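PDB 4IHZ: CrataBL from Crataeva tapia, which inhibits trypsin and, probably more strongly, factor Xa, and probably also acts as a lectin for glucose and N-acetylglucosamine. Local coordinates for residues S130-G142 with R147-R159. Numbering follows the deposited sequence. Where two conformers were deposited one is given.
Sequences STPCRDVGIETVG and RYLAPRDRPLAVR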
ATOM      1  N   SER A 130     -15.833   7.695  14.100  1.00 29.52           N
ATOM      2  CA  SER A 130     -16.786   8.103  15.103  1.00 31.13           C
ATOM      3  C   SER A 130     -17.581   6.922  15.618  1.00 30.54           C
ATOM      4  O   SER A 130     -17.665   5.855  14.989  1.00 29.77           O
ATOM      5  CB  SER A 130     -17.709   9.197  14.536  1.00 32.17           C
ATOM      6  OG  SER A 130     -18.806   9.426  15.377  1.00 38.34           O
ATOM      7  N   THR A 131     -18.140   7.095  16.812  1.00 31.43           N
ATOM      8  CA  THR A 131     -19.014   6.102  17.354  1.00 31.68           C
ATOM      9  C   THR A 131     -20.395   6.269  16.719  1.00 33.27           C
ATOM     10  O   THR A 131     -20.714   7.351  16.193  1.00 33.66           O
ATOM     11  CB  THR A 131     -19.070   6.224  18.890  1.00 32.54           C
ATOM     12  OG1 THR A 131     -19.340   7.582  19.243  1.00 36.00           O
ATOM     13  CG2 THR A 131     -17.717   5.880  19.475  1.00 30.64           C
ATOM     14  N   PRO A 132     -21.229   5.218  16.760  1.00 32.33           N
ATOM     15  CA  PRO A 132     -20.993   3.875  17.305  1.00 31.78           C
ATOM     16  C   PRO A 132     -20.055   3.121  16.399  1.00 30.11           C
ATOM     17  O   PRO A 132     -19.985   3.393  15.202  1.00 30.96           O
ATOM     18  CB  PRO A 132     -22.368   3.205  17.207  1.00 32.50           C
ATOM     19  CG  PRO A 132     -23.329   4.328  17.082  1.00 34.49           C
ATOM     20  CD  PRO A 132     -22.613   5.370  16.286  1.00 34.73           C
ATOM     21  N   CYS A 133     -19.360   2.162  16.982  1.00 28.14           N
ATOM     22  CA  CYS A 133     -18.424   1.361  16.222  1.00 26.63           C
ATOM     23  C   CYS A 133     -19.009  -0.048  16.119  1.00 26.11           C
ATOM     24  O   CYS A 133     -19.907  -0.414  16.871  1.00 27.26           O
ATOM     25  CB  CYS A 133     -17.070   1.344  16.930  1.00 26.07           C
ATOM     26  SG  CYS A 133     -16.339   2.970  17.242  1.00 30.28           S
ATOM     27  N   ARG A 134     -18.481  -0.856  15.200  1.00 25.34           N
ATOM     28  CA  ARG A 134     -18.934  -2.222  15.054  1.00 24.19           C
ATOM     29  C   ARG A 134     -17.868  -3.171  15.567  1.00 23.46           C
ATOM     30  O   ARG A 134     -16.711  -3.060  15.191  1.00 22.60           O
ATOM     31  CB  ARG A 134     -19.199  -2.535  13.580  1.00 25.06           C
ATOM     32  CG  ARG A 134     -20.508  -1.933  13.065  1.00 27.84           C
ATOM     33  CD  ARG A 134     -20.790  -2.344  11.654  1.00 29.57           C
ATOM     34  NE  ARG A 134     -21.965  -1.629  11.141  1.00 33.28           N
ATOM     35  CZ  ARG A 134     -21.941  -0.662  10.221  1.00 33.96           C
ATOM     36  NH1 ARG A 134     -20.807  -0.254   9.653  1.00 31.71           N
ATOM     37  NH2 ARG A 134     -23.097  -0.089   9.869  1.00 35.73           N
ATOM     38  N   ASP A 135     -18.266  -4.126  16.388  1.00 23.26           N
ATOM     39  CA  ASP A 135     -17.315  -5.095  16.944  1.00 22.68           C
ATOM     40  C   ASP A 135     -16.785  -5.992  15.827  1.00 21.71           C
ATOM     41  O   ASP A 135     -17.526  -6.462  14.976  1.00 21.98           O
ATOM     42  CB  ASP A 135     -18.001  -5.968  18.014  1.00 24.98           C
ATOM     43  CG  ASP A 135     -18.309  -5.207  19.318  1.00 27.72           C
ATOM     44  OD1 ASP A 135     -17.898  -4.048  19.505  1.00 31.28           O
ATOM     45  OD2 ASP A 135     -18.987  -5.794  20.174  1.00 35.41           O
ATOM     46  N   VAL A 136     -15.484  -6.248  15.860  1.00 19.38           N
ATOM     47  CA  VAL A 136     -14.866  -7.150  14.891  1.00 19.35           C
ATOM     48  C   VAL A 136     -14.844  -8.556  15.473  1.00 19.13           C
ATOM     49  O   VAL A 136     -14.435  -8.767  16.631  1.00 19.72           O
ATOM     50  CB  VAL A 136     -13.437  -6.702  14.610  1.00 18.11           C
ATOM     51  CG1 VAL A 136     -12.709  -7.769  13.791  1.00 17.52           C
ATOM     52  CG2 VAL A 136     -13.491  -5.372  13.825  1.00 17.77           C
ATOM     53  N   GLY A 137     -15.370  -9.493  14.695  1.00 19.39           N
ATOM     54  CA  GLY A 137     -15.428 -10.887  15.089  1.00 20.33           C
ATOM     55  C   GLY A 137     -14.972 -11.779  13.970  1.00 20.18           C
ATOM     56  O   GLY A 137     -14.449 -11.316  12.950  1.00 19.41           O
ATOM     57  N   ILE A 138     -15.141 -13.082  14.172  1.00 20.70           N
ATOM     58  CA  ILE A 138     -14.707 -14.072  13.199  1.00 20.91           C
ATOM     59  C   ILE A 138     -15.946 -14.600  12.428  1.00 21.03           C
ATOM     60  O   ILE A 138     -17.002 -14.908  13.021  1.00 23.99           O
ATOM     61  CB  ILE A 138     -13.948 -15.245  13.911  1.00 22.10           C
ATOM     62  CG1 ILE A 138     -12.505 -14.871  14.231  0.50 21.41           C
ATOM     63  CG2 ILE A 138     -13.998 -16.518  13.054  0.50 22.91           C
ATOM     64  CD1 ILE A 138     -11.757 -15.969  15.033  0.50 22.46           C
ATOM     65  N   GLU A 139     -15.790 -14.745  11.114  1.00 20.41           N
ATOM     66  CA  GLU A 139     -16.863 -15.302  10.269  1.00 21.33           C
ATOM     67  C   GLU A 139     -16.324 -16.350   9.336  1.00 21.17           C
ATOM     68  O   GLU A 139     -15.135 -16.431   9.128  1.00 19.93           O
ATOM     69  CB  GLU A 139     -17.527 -14.207   9.431  1.00 22.57           C
ATOM     70  CG  GLU A 139     -18.141 -13.085  10.248  1.00 23.86           C
ATOM     71  CD  GLU A 139     -19.490 -13.441  10.872  1.00 29.10           C
ATOM     72  OE1 GLU A 139     -20.185 -14.371  10.380  1.00 30.91           O
ATOM     73  OE2 GLU A 139     -19.871 -12.776  11.863  1.00 31.84           O
ATOM     74  N   THR A 140     -17.217 -17.161   8.779  1.00 22.14           N
ATOM     75  CA  THR A 140     -16.815 -18.184   7.823  1.00 22.99           C
ATOM     76  C   THR A 140     -17.617 -18.098   6.539  1.00 23.14           C
ATOM     77  O   THR A 140     -17.201 -18.669   5.539  1.00 22.75           O
ATOM     78  CB  THR A 140     -16.988 -19.608   8.370  1.00 23.16           C
ATOM     79  OG1 THR A 140     -18.368 -19.833   8.664  1.00 23.15           O
ATOM     80  CG2 THR A 140     -16.161 -19.843   9.641  1.00 25.44           C
ATOM     81  N   VAL A 141     -18.758 -17.403   6.559  1.00 23.43           N
ATOM     82  CA  VAL A 141     -19.621 -17.429   5.375  1.00 25.65           C
ATOM     83  C   VAL A 141     -18.892 -16.899   4.130  1.00 25.06           C
ATOM     84  O   VAL A 141     -18.333 -15.797   4.150  1.00 24.44           O
ATOM     85  CB  VAL A 141     -20.972 -16.696   5.578  1.00 26.22           C
ATOM     86  CG1 VAL A 141     -20.784 -15.243   5.967  1.00 28.14           C
ATOM     87  CG2 VAL A 141     -21.834 -16.809   4.320  1.00 29.58           C
ATOM     88  N   GLY A 142     -18.858 -17.711   3.073  1.00 25.31           N
ATOM     89  CA  GLY A 142     -18.171 -17.379   1.829  1.00 25.60           C
ATOM     90  C   GLY A 142     -16.661 -17.501   1.888  1.00 25.60           C
ATOM     91  O   GLY A 142     -15.963 -17.138   0.934  1.00 25.47           O
ATOM     92  N   ARG A 147     -11.522 -18.883   8.086  1.00 19.43           N
ATOM     93  CA  ARG A 147     -12.212 -17.910   8.920  1.00 18.71           C
ATOM     94  C   ARG A 147     -11.586 -16.573   8.770  1.00 18.43           C
ATOM     95  O   ARG A 147     -10.347 -16.473   8.707  1.00 18.84           O
ATOM     96  CB  ARG A 147     -12.178 -18.344  10.375  1.00 18.19           C
ATOM     97  CG  ARG A 147     -12.662 -19.792  10.515  1.00 22.25           C
ATOM     98  CD  ARG A 147     -13.338 -20.053  11.817  1.00 28.12           C
ATOM     99  NE  ARG A 147     -12.518 -19.721  12.970  1.00 25.87           N
ATOM    100  CZ  ARG A 147     -12.921 -19.905  14.220  1.00 29.33           C
ATOM    101  NH1 ARG A 147     -14.116 -20.459  14.454  1.00 32.61           N
ATOM    102  NH2 ARG A 147     -12.141 -19.582  15.228  1.00 27.78           N
ATOM    103  N   TYR A 148     -12.398 -15.533   8.721  1.00 17.54           N
ATOM    104  CA  TYR A 148     -11.884 -14.182   8.433  1.00 16.24           C
ATOM    105  C   TYR A 148     -12.476 -13.198   9.413  1.00 17.22           C
ATOM    106  O   TYR A 148     -13.535 -13.435   9.993  1.00 18.05           O
ATOM    107  CB  TYR A 148     -12.217 -13.776   6.986  1.00 16.16           C
ATOM    108  CG  TYR A 148     -13.687 -13.818   6.666  1.00 17.11           C
ATOM    109  CD1 TYR A 148     -14.477 -12.685   6.877  1.00 17.60           C
ATOM    110  CD2 TYR A 148     -14.262 -14.965   6.157  1.00 17.65           C
ATOM    111  CE1 TYR A 148     -15.851 -12.722   6.590  1.00 19.30           C
ATOM    112  CE2 TYR A 148     -15.614 -15.003   5.881  1.00 17.27           C
ATOM    113  CZ  TYR A 148     -16.376 -13.865   6.071  1.00 19.66           C
ATOM    114  OH  TYR A 148     -17.722 -13.886   5.802  1.00 20.57           O
ATOM    115  N   LEU A 149     -11.795 -12.085   9.604  1.00 16.59           N
ATOM    116  CA  LEU A 149     -12.266 -11.012  10.494  1.00 15.45           C
ATOM    117  C   LEU A 149     -13.281 -10.109   9.788  1.00 16.37           C
ATOM    118  O   LEU A 149     -13.134  -9.802   8.615  1.00 16.08           O
ATOM    119  CB  LEU A 149     -11.075 -10.196  11.014  1.00 15.17           C
ATOM    120  CG  LEU A 149     -10.068 -10.921  11.885  1.00 15.82           C
ATOM    121  CD1 LEU A 149      -9.063  -9.851  12.264  1.00 18.33           C
ATOM    122  CD2 LEU A 149     -10.738 -11.522  13.136  1.00 16.24           C
ATOM    123  N   ALA A 150     -14.343  -9.745  10.515  1.00 16.78           N
ATOM    124  CA  ALA A 150     -15.423  -8.926   9.939  1.00 17.96           C
ATOM    125  C   ALA A 150     -16.085  -8.105  11.032  1.00 18.65           C
ATOM    126  O   ALA A 150     -16.262  -8.572  12.155  1.00 18.71           O
ATOM    127  CB  ALA A 150     -16.422  -9.811   9.286  1.00 18.18           C
ATOM    128  N   PRO A 151     -16.489  -6.876  10.699  1.00 19.59           N
ATOM    129  CA  PRO A 151     -17.111  -6.027  11.735  1.00 21.14           C
ATOM    130  C   PRO A 151     -18.619  -6.238  11.770  1.00 23.72           C
ATOM    131  O   PRO A 151     -19.389  -5.495  11.158  1.00 25.18           O
ATOM    132  CB  PRO A 151     -16.739  -4.608  11.281  1.00 20.61           C
ATOM    133  CG  PRO A 151     -16.680  -4.715   9.777  1.00 20.84           C
ATOM    134  CD  PRO A 151     -16.199  -6.131   9.461  1.00 18.45           C
ATOM    135  N   ARG A 152     -19.040  -7.272  12.493  1.00 25.20           N
ATOM    136  CA  ARG A 152     -20.455  -7.634  12.482  1.00 27.60           C
ATOM    137  C   ARG A 152     -21.046  -7.713  13.866  1.00 29.58           C
ATOM    138  O   ARG A 152     -22.010  -8.490  14.096  1.00 31.08           O
ATOM    139  CB  ARG A 152     -20.662  -8.927  11.698  1.00 27.54           C
ATOM    140  CG  ARG A 152     -20.247  -8.760  10.257  1.00 29.00           C
ATOM    141  CD  ARG A 152     -20.665  -9.877   9.336  1.00 34.10           C
ATOM    142  NE  ARG A 152     -19.941  -9.756   8.073  1.00 31.96           N
ATOM    143  CZ  ARG A 152     -19.848 -10.717   7.159  1.00 31.14           C
ATOM    144  NH1 ARG A 152     -20.474 -11.887   7.334  1.00 29.88           N
ATOM    145  NH2 ARG A 152     -19.134 -10.505   6.064  1.00 24.17           N
ATOM    146  N   ASP A 153     -20.505  -6.873  14.756  1.00 28.87           N
ATOM    147  CA  ASP A 153     -21.006  -6.691  16.128  1.00 32.43           C
ATOM    148  C   ASP A 153     -21.120  -7.930  17.024  1.00 31.95           C
ATOM    149  O   ASP A 153     -21.892  -7.931  17.996  1.00 33.04           O
ATOM    150  CB  ASP A 153     -22.286  -5.849  16.149  1.00 34.31           C
ATOM    151  CG  ASP A 153     -21.986  -4.366  16.150  1.00 39.01           C
ATOM    152  OD1 ASP A 153     -21.100  -3.921  16.949  1.00 40.00           O
ATOM    153  OD2 ASP A 153     -22.633  -3.661  15.348  1.00 45.05           O
ATOM    154  N   ARG A 154     -20.352  -8.971  16.700  1.00 31.19           N
ATOM    155  CA  ARG A 154     -20.153 -10.156  17.576  1.00 31.05           C
ATOM    156  C   ARG A 154     -18.669 -10.248  17.932  1.00 28.88           C
ATOM    157  O   ARG A 154     -17.868 -10.787  17.159  1.00 29.70           O
ATOM    158  CB  ARG A 154     -20.605 -11.419  16.858  1.00 31.67           C
ATOM    159  CG  ARG A 154     -22.081 -11.390  16.523  1.00 38.19           C
ATOM    160  CD  ARG A 154     -22.509 -12.628  15.763  1.00 44.25           C
ATOM    161  NE  ARG A 154     -22.100 -12.616  14.353  1.00 46.08           N
ATOM    162  CZ  ARG A 154     -22.757 -11.994  13.375  1.00 47.48           C
ATOM    163  NH1 ARG A 154     -23.842 -11.271  13.637  1.00 47.67           N
ATOM    164  NH2 ARG A 154     -22.324 -12.082  12.121  1.00 45.85           N
ATOM    165  N   PRO A 155     -18.274  -9.671  19.069  1.00 27.32           N
ATOM    166  CA  PRO A 155     -16.835  -9.457  19.204  1.00 25.51           C
ATOM    167  C   PRO A 155     -16.040 -10.730  19.444  1.00 24.47           C
ATOM    168  O   PRO A 155     -16.496 -11.620  20.164  1.00 24.40           O
ATOM    169  CB  PRO A 155     -16.714  -8.530  20.402  1.00 26.47           C
ATOM    170  CG  PRO A 155     -17.965  -8.792  21.214  1.00 27.76           C
ATOM    171  CD  PRO A 155     -19.045  -9.146  20.214  1.00 29.25           C
ATOM    172  N   LEU A 156     -14.878 -10.791  18.809  1.00 22.27           N
ATOM    173  CA  LEU A 156     -13.867 -11.785  19.162  1.00 21.88           C
ATOM    174  C   LEU A 156     -13.033 -11.236  20.312  1.00 21.70           C
ATOM    175  O   LEU A 156     -12.408 -10.174  20.187  1.00 21.39           O
ATOM    176  CB  LEU A 156     -12.954 -12.059  17.948  1.00 22.44           C
ATOM    177  CG  LEU A 156     -11.810 -13.041  18.249  1.00 22.68           C
ATOM    178  CD1 LEU A 156     -12.280 -14.445  18.575  1.00 27.39           C
ATOM    179  CD2 LEU A 156     -10.849 -13.041  17.057  1.00 22.98           C
ATOM    180  N   ALA A 157     -13.007 -11.931  21.449  1.00 20.48           N
ATOM    181  CA  ALA A 157     -12.060 -11.538  22.504  1.00 20.61           C
ATOM    182  C   ALA A 157     -10.618 -11.813  22.087  1.00 19.63           C
ATOM    183  O   ALA A 157     -10.281 -12.944  21.697  1.00 19.66           O
ATOM    184  CB  ALA A 157     -12.344 -12.275  23.811  1.00 20.79           C
ATOM    185  N   VAL A 158      -9.786 -10.791  22.217  1.00 19.30           N
ATOM    186  CA  VAL A 158      -8.390 -10.906  21.795  1.00 18.78           C
ATOM    187  C   VAL A 158      -7.436 -10.413  22.851  1.00 20.32           C
ATOM    188  O   VAL A 158      -7.789  -9.659  23.775  1.00 19.40           O
ATOM    189  CB  VAL A 158      -8.082 -10.126  20.438  1.00 18.59           C
ATOM    190  CG1 VAL A 158      -8.937 -10.695  19.284  1.00 17.95           C
ATOM    191  CG2 VAL A 158      -8.303  -8.574  20.607  1.00 19.71           C
ATOM    192  N   ARG A 159      -6.195 -10.862  22.678  1.00 18.61           N
ATOM    193  CA  ARG A 159      -5.066 -10.435  23.462  1.00 19.86           C
ATOM    194  C   ARG A 159      -3.971 -10.060  22.473  1.00 19.09           C
ATOM    195  O   ARG A 159      -4.061 -10.376  21.277  1.00 19.17           O
ATOM    196  CB  ARG A 159      -4.613 -11.596  24.355  1.00 20.23           C
ATOM    197  CG  ARG A 159      -4.249 -12.873  23.553  1.00 21.94           C
ATOM    198  CD  ARG A 159      -4.120 -14.112  24.487  1.00 23.50           C
ATOM    199  NE  ARG A 159      -3.915 -15.331  23.693  1.00 24.75           N
ATOM    200  CZ  ARG A 159      -2.727 -15.810  23.332  1.00 27.18           C
ATOM    201  NH1 ARG A 159      -1.598 -15.229  23.748  1.00 28.16           N
ATOM    202  NH2 ARG A 159      -2.651 -16.900  22.571  1.00 27.44           N
TER
HETATM  203  O   HOH W   1     -20.603  -1.529  19.047  1.00 45.51           O
HETATM  204  O   HOH W   2     -24.222  -2.529  12.561  1.00 52.45           O
HETATM  205  O   HOH W   3     -12.165  -8.265  18.248  1.00 21.25           O
HETATM  206  O   HOH W   4     -16.273 -13.744  16.942  1.00 37.26           O
HETATM  207  O   HOH W   5     -22.711 -12.590   8.967  1.00 41.31           O
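R147 folds its chain, bent at chi2 and chi3, over I138, whose CG2 lies 3.5 Å from NE on one face of the guanidinium; NH2 of R147 is hydrogen-bonded to Q40 OE1. Y148, the next residue, exchanges both backbone hydrogen bonds with E139. Its ring, swung between backbone N and carbonyl carbon (chi1 57°), takes E139 CB over its face in a CH-pi contact, while its OH donates to V141 O at 2.6 Å, in the carbonyl plane on a lone pair. L149 turns to the other side of the sheet, CB against V136 CG1 and CD2 against I138 CG1. A150 and G137 are likewise joined by two backbone bonds, G137 N donating to A150 O at 2.8 Å and A150 N to G137 O. Beyond P151, the centre of an inverse gamma turn, the chain doubles back. R152 makes a long salt bridge to E139, but its NH2 is held by H94 O and L97 O. The carboxylate of D153 receives D135 N on OD1 (2.9 Å) from above its plane. R154 NH2 grips E139 OE2 at 2.6 Å on the syn side but 33° out of the carboxylate plane, which completes a three-residue charge network. P155 lies alongside D135, whose OD1 forms a salt bridge with K122. L156 N then bonds almost straight to V136 O (3.0 Å, 176°), and its CD2 packs 3.7 Å from I138 CD1. Strands 134-139 and 148-151 thus form an antiparallel beta hairpin, the returning chain lying against its first strand, within the beta-trefoil, consistent with the Kunitz-type (I3) inhibitor family.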